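Aerobactin synthase IucC (Klebsiella pneumoniae, PDB 6CN7) probably catalyses the ATP-dependent joining of a second N-acetyl-N-hydroxylysine to the citryl intermediate, completing the iron-chelating siderophore aerobactin. Local coordinates at residues 395-408 / 503-516. The protein carries 5 engineered substitutions. Residues are numbered along the deposited sequence; the frame is centred on the assembly and turned at random.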
# COMPACT_ATOMS: atom_id res chain seq x y z
N ALA A 395 -46.18 -0.14 20.74
CA ALA A 395 -45.43 -0.23 19.49
C ALA A 395 -46.05 0.63 18.40
O ALA A 395 -45.34 1.34 17.68
CB ALA A 395 -45.35 -1.69 19.05
N GLU A 396 -47.38 0.59 18.26
CA GLU A 396 -48.02 1.29 17.15
C GLU A 396 -47.79 2.80 17.22
O GLU A 396 -47.48 3.43 16.21
CB GLU A 396 -49.52 0.97 17.12
CG GLU A 396 -49.82 -0.46 16.71
CD GLU A 396 -51.30 -0.70 16.46
OE1 GLU A 396 -52.11 0.17 16.83
OE2 GLU A 396 -51.64 -1.75 15.88
N THR A 397 -47.94 3.39 18.41
CA THR A 397 -47.71 4.83 18.54
C THR A 397 -46.25 5.18 18.31
O THR A 397 -45.95 6.26 17.79
CB THR A 397 -48.16 5.31 19.92
OG1 THR A 397 -49.56 5.05 20.09
CG2 THR A 397 -47.90 6.81 20.08
N TRP A 398 -45.33 4.30 18.71
CA TRP A 398 -43.91 4.55 18.49
C TRP A 398 -43.59 4.56 17.00
O TRP A 398 -42.92 5.47 16.50
CB TRP A 398 -43.09 3.49 19.22
CG TRP A 398 -41.63 3.79 19.35
CD1 TRP A 398 -40.99 4.28 20.45
CD2 TRP A 398 -40.63 3.61 18.35
NE1 TRP A 398 -39.65 4.42 20.19
CE2 TRP A 398 -39.40 4.01 18.91
CE3 TRP A 398 -40.65 3.14 17.03
CZ2 TRP A 398 -38.21 3.97 18.19
CZ3 TRP A 398 -39.46 3.09 16.32
CH2 TRP A 398 -38.26 3.50 16.91
N LEU A 399 -44.07 3.55 16.27
CA LEU A 399 -43.85 3.50 14.83
C LEU A 399 -44.45 4.72 14.13
O LEU A 399 -43.82 5.29 13.23
CB LEU A 399 -44.46 2.22 14.25
CG LEU A 399 -43.56 0.97 14.27
CD1 LEU A 399 -43.22 0.56 15.68
CD2 LEU A 399 -44.25 -0.17 13.54
N THR A 400 -45.66 5.12 14.53
CA THR A 400 -46.27 6.30 13.93
C THR A 400 -45.37 7.52 14.10
O THR A 400 -45.18 8.30 13.15
CB THR A 400 -47.64 6.56 14.56
OG1 THR A 400 -48.52 5.47 14.25
CG2 THR A 400 -48.25 7.86 14.02
N GLN A 401 -44.80 7.70 15.29
CA GLN A 401 -43.87 8.80 15.52
C GLN A 401 -42.67 8.70 14.58
O GLN A 401 -42.25 9.70 13.99
CB GLN A 401 -43.42 8.80 16.98
CG GLN A 401 -42.49 9.95 17.35
CD GLN A 401 -43.18 11.30 17.30
OE1 GLN A 401 -44.40 11.38 17.16
NE2 GLN A 401 -42.40 12.36 17.41
N LEU A 402 -42.12 7.50 14.42
CA LEU A 402 -40.98 7.31 13.52
C LEU A 402 -41.34 7.70 12.10
O LEU A 402 -40.54 8.34 11.40
CB LEU A 402 -40.51 5.85 13.57
CG LEU A 402 -39.38 5.46 12.61
CD1 LEU A 402 -38.08 6.17 12.98
CD2 LEU A 402 -39.19 3.96 12.60
N PHE A 403 -42.54 7.33 11.64
CA PHE A 403 -42.92 7.61 10.26
C PHE A 403 -43.15 9.10 10.04
O PHE A 403 -42.82 9.64 8.98
CB PHE A 403 -44.18 6.82 9.90
CG PHE A 403 -43.98 5.32 9.91
CD1 PHE A 403 -42.75 4.76 9.63
CD2 PHE A 403 -45.04 4.48 10.21
CE1 PHE A 403 -42.58 3.39 9.64
CE2 PHE A 403 -44.87 3.11 10.23
CZ PHE A 403 -43.64 2.56 9.94
N ARG A 404 -43.72 9.79 11.04
CA ARG A 404 -43.91 11.23 10.91
C ARG A 404 -42.58 11.98 10.94
O ARG A 404 -42.45 13.05 10.34
CB ARG A 404 -44.82 11.74 12.03
CG ARG A 404 -46.19 11.08 12.07
CD ARG A 404 -46.92 11.42 13.36
NE ARG A 404 -47.30 12.83 13.40
CZ ARG A 404 -47.58 13.50 14.51
NH1 ARG A 404 -47.53 12.91 15.70
NH2 ARG A 404 -47.91 14.78 14.43
N VAL A 405 -41.57 11.41 11.61
CA VAL A 405 -40.28 12.08 11.74
C VAL A 405 -39.44 11.89 10.47
O VAL A 405 -38.70 12.80 10.07
CB VAL A 405 -39.54 11.54 12.98
CG1 VAL A 405 -38.06 11.89 12.94
CG2 VAL A 405 -40.19 12.09 14.25
N VAL A 406 -39.54 10.74 9.82
CA VAL A 406 -38.64 10.35 8.74
C VAL A 406 -39.29 10.52 7.37
O VAL A 406 -38.76 11.21 6.50
CB VAL A 406 -38.15 8.90 8.94
CG1 VAL A 406 -37.26 8.47 7.78
CG2 VAL A 406 -37.40 8.77 10.26
N VAL A 407 -40.45 9.91 7.16
CA VAL A 407 -40.99 9.77 5.81
C VAL A 407 -41.70 11.04 5.37
O VAL A 407 -41.54 11.47 4.22
CB VAL A 407 -41.91 8.54 5.74
CG1 VAL A 407 -42.45 8.36 4.33
CG2 VAL A 407 -41.17 7.29 6.19
N VAL A 408 -42.48 11.65 6.26
CA VAL A 408 -43.23 12.85 5.88
C VAL A 408 -42.31 13.94 5.34
O VAL A 408 -42.57 14.44 4.24
CB VAL A 408 -44.08 13.33 7.07
CG1 VAL A 408 -44.79 14.64 6.72
CG2 VAL A 408 -45.08 12.26 7.47
N VAL A 503 -46.31 -6.82 16.12
CA VAL A 503 -46.86 -5.94 15.10
C VAL A 503 -46.62 -6.59 13.74
O VAL A 503 -45.53 -6.49 13.17
CB VAL A 503 -46.22 -4.54 15.16
CG1 VAL A 503 -46.79 -3.65 14.06
CG2 VAL A 503 -46.46 -3.91 16.52
N PRO A 504 -47.62 -7.27 13.18
CA PRO A 504 -47.42 -7.91 11.88
C PRO A 504 -47.05 -6.90 10.81
O PRO A 504 -47.38 -5.72 10.90
CB PRO A 504 -48.78 -8.56 11.58
CG PRO A 504 -49.46 -8.66 12.90
CD PRO A 504 -48.98 -7.49 13.70
N GLU A 505 -46.33 -7.38 9.79
CA GLU A 505 -45.95 -6.50 8.68
C GLU A 505 -47.16 -5.80 8.09
O GLU A 505 -47.11 -4.62 7.76
CB GLU A 505 -45.22 -7.30 7.60
CG GLU A 505 -43.80 -7.70 7.98
CD GLU A 505 -43.02 -8.25 6.80
OE1 GLU A 505 -43.53 -9.17 6.12
OE2 GLU A 505 -41.90 -7.76 6.55
N ARG A 506 -48.27 -6.53 7.95
CA ARG A 506 -49.48 -5.92 7.41
C ARG A 506 -49.88 -4.69 8.22
O ARG A 506 -50.26 -3.66 7.66
CB ARG A 506 -50.61 -6.94 7.37
CG ARG A 506 -51.91 -6.40 6.79
CD ARG A 506 -52.98 -7.47 6.70
NE ARG A 506 -54.21 -6.93 6.14
CZ ARG A 506 -54.41 -6.72 4.84
NH1 ARG A 506 -53.46 -7.01 3.96
NH2 ARG A 506 -55.56 -6.22 4.42
N ARG A 507 -49.81 -4.80 9.55
CA ARG A 507 -50.11 -3.65 10.40
C ARG A 507 -49.03 -2.59 10.29
O ARG A 507 -49.32 -1.39 10.22
CB ARG A 507 -50.28 -4.12 11.85
CG ARG A 507 -50.66 -3.02 12.82
CD ARG A 507 -52.00 -2.40 12.47
NE ARG A 507 -52.42 -1.41 13.44
CZ ARG A 507 -53.37 -0.50 13.22
NH1 ARG A 507 -54.00 -0.45 12.06
NH2 ARG A 507 -53.68 0.37 14.17
N PHE A 508 -47.76 -3.01 10.29
CA PHE A 508 -46.64 -2.09 10.14
C PHE A 508 -46.89 -1.10 9.00
O PHE A 508 -46.77 0.12 9.18
CB PHE A 508 -45.36 -2.89 9.90
CG PHE A 508 -44.11 -2.05 9.79
CD1 PHE A 508 -43.78 -1.43 8.60
CD2 PHE A 508 -43.25 -1.92 10.87
CE1 PHE A 508 -42.62 -0.68 8.49
CE2 PHE A 508 -42.09 -1.17 10.76
CZ PHE A 508 -41.78 -0.55 9.57
N TYR A 509 -47.24 -1.61 7.82
CA TYR A 509 -47.40 -0.75 6.66
C TYR A 509 -48.78 -0.12 6.58
O TYR A 509 -48.96 0.83 5.81
CB TYR A 509 -47.08 -1.56 5.40
CG TYR A 509 -45.63 -1.99 5.38
CD1 TYR A 509 -44.64 -1.13 4.92
CD2 TYR A 509 -45.25 -3.24 5.84
CE1 TYR A 509 -43.31 -1.51 4.91
CE2 TYR A 509 -43.92 -3.63 5.84
CZ TYR A 509 -42.96 -2.77 5.37
OH TYR A 509 -41.64 -3.15 5.37
N GLN A 510 -49.75 -0.62 7.36
CA GLN A 510 -50.99 0.14 7.56
C GLN A 510 -50.70 1.46 8.26
O GLN A 510 -51.25 2.50 7.89
CB GLN A 510 -51.98 -0.69 8.38
CG GLN A 510 -52.76 -1.72 7.59
CD GLN A 510 -53.64 -2.58 8.48
OE1 GLN A 510 -53.52 -2.55 9.71
NE2 GLN A 510 -54.54 -3.34 7.87
N LEU A 511 -49.84 1.43 9.29
CA LEU A 511 -49.51 2.65 10.02
C LEU A 511 -48.77 3.64 9.13
O LEU A 511 -49.00 4.85 9.21
CB LEU A 511 -48.66 2.30 11.24
CG LEU A 511 -49.42 1.87 12.51
CD1 LEU A 511 -50.18 0.58 12.29
CD2 LEU A 511 -48.44 1.70 13.66
N LEU A 512 -47.86 3.15 8.27
CA LEU A 512 -47.15 4.03 7.36
C LEU A 512 -48.10 4.69 6.38
O LEU A 512 -48.03 5.90 6.13
CB LEU A 512 -46.06 3.25 6.62
CG LEU A 512 -45.26 4.04 5.58
CD1 LEU A 512 -44.58 5.25 6.20
CD2 LEU A 512 -44.24 3.14 4.90
N ALA A 513 -49.02 3.90 5.81
CA ALA A 513 -49.98 4.45 4.86
C ALA A 513 -50.89 5.47 5.53
O ALA A 513 -51.25 6.49 4.93
CB ALA A 513 -50.81 3.32 4.25
N ALA A 514 -51.27 5.22 6.79
CA ALA A 514 -52.12 6.17 7.50
C ALA A 514 -51.40 7.49 7.73
O ALA A 514 -51.99 8.56 7.57
CB ALA A 514 -52.58 5.57 8.83
N VAL A 515 -50.12 7.43 8.11
CA VAL A 515 -49.33 8.66 8.24
C VAL A 515 -49.25 9.38 6.91
O VAL A 515 -49.30 10.62 6.85
CB VAL A 515 -47.94 8.33 8.81
CG1 VAL A 515 -47.02 9.55 8.74
CG2 VAL A 515 -48.05 7.85 10.24
N LEU A 516 -49.12 8.63 5.81
CA LEU A 516 -49.07 9.25 4.49
C LEU A 516 -50.44 9.71 4.03
O LEU A 516 -50.55 10.73 3.34
CB LEU A 516 -48.48 8.27 3.47
CG LEU A 516 -47.00 7.91 3.64
CD1 LEU A 516 -46.64 6.71 2.78
CD2 LEU A 516 -46.11 9.10 3.28
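The carboxylate of Glu396 is held by two nitrogens of Arg507, NE bonding to OE2 at 2.6 Å and NH2 giving OE1 a nearly straight bond of 176°. This side-on salt bridge lies at the partly exposed margin of a helix pair, 395-408 against 505-516, in which the axes come within 9.4 Å at -47° and side chains interlock as knobs into holes. The contact is structural packing within the C-terminal FhuF-like region, joining helices 95 residues apart in the chain. Both oxygens are approached from above the carboxylate plane, while the guanidinium presents its edge. Arg507 NH1 also donates to Gln510 OE1, so three bonds fix the rotation of the guanidinium; such a long donor with several N-H groups suits the partly exposed edge of the interface.

Beneath this polar edge, Leu511 fits among Glu396, Leu399, Thr400 and Phe403. Thr400 suits the border because OG1 bonds back to Glu396 O while CG2 touches Val515 CG2 at 3.8 Å. The slender, branched Val515 fills the next hole, its CG1 reaching Val408 CG2 and the aliphatic CG of Arg404.

Phe403 is the large knob from the other helix, seated among Phe508, Leu511, Leu512 and Val515. With CG anti to its carbonyl carbon (chi1 -64°), its ring extends between the helices, and Leu512 CD1 makes a CH-pi contact over one face, 4.0 Å from the centroid. Its edge meets the face of Phe508 in a T-shaped stack. Helix 475-499 packs against Leu399, Phe508 and Leu512, helping bury the aromatic centre. Farther along, Val407 CG1 meets Leu516 CD2, whereas at the start of helix 395-408 the small Ala395 sets its CB 3.5 Å from CG2 of Val503, in the loop leading into helix 505-516.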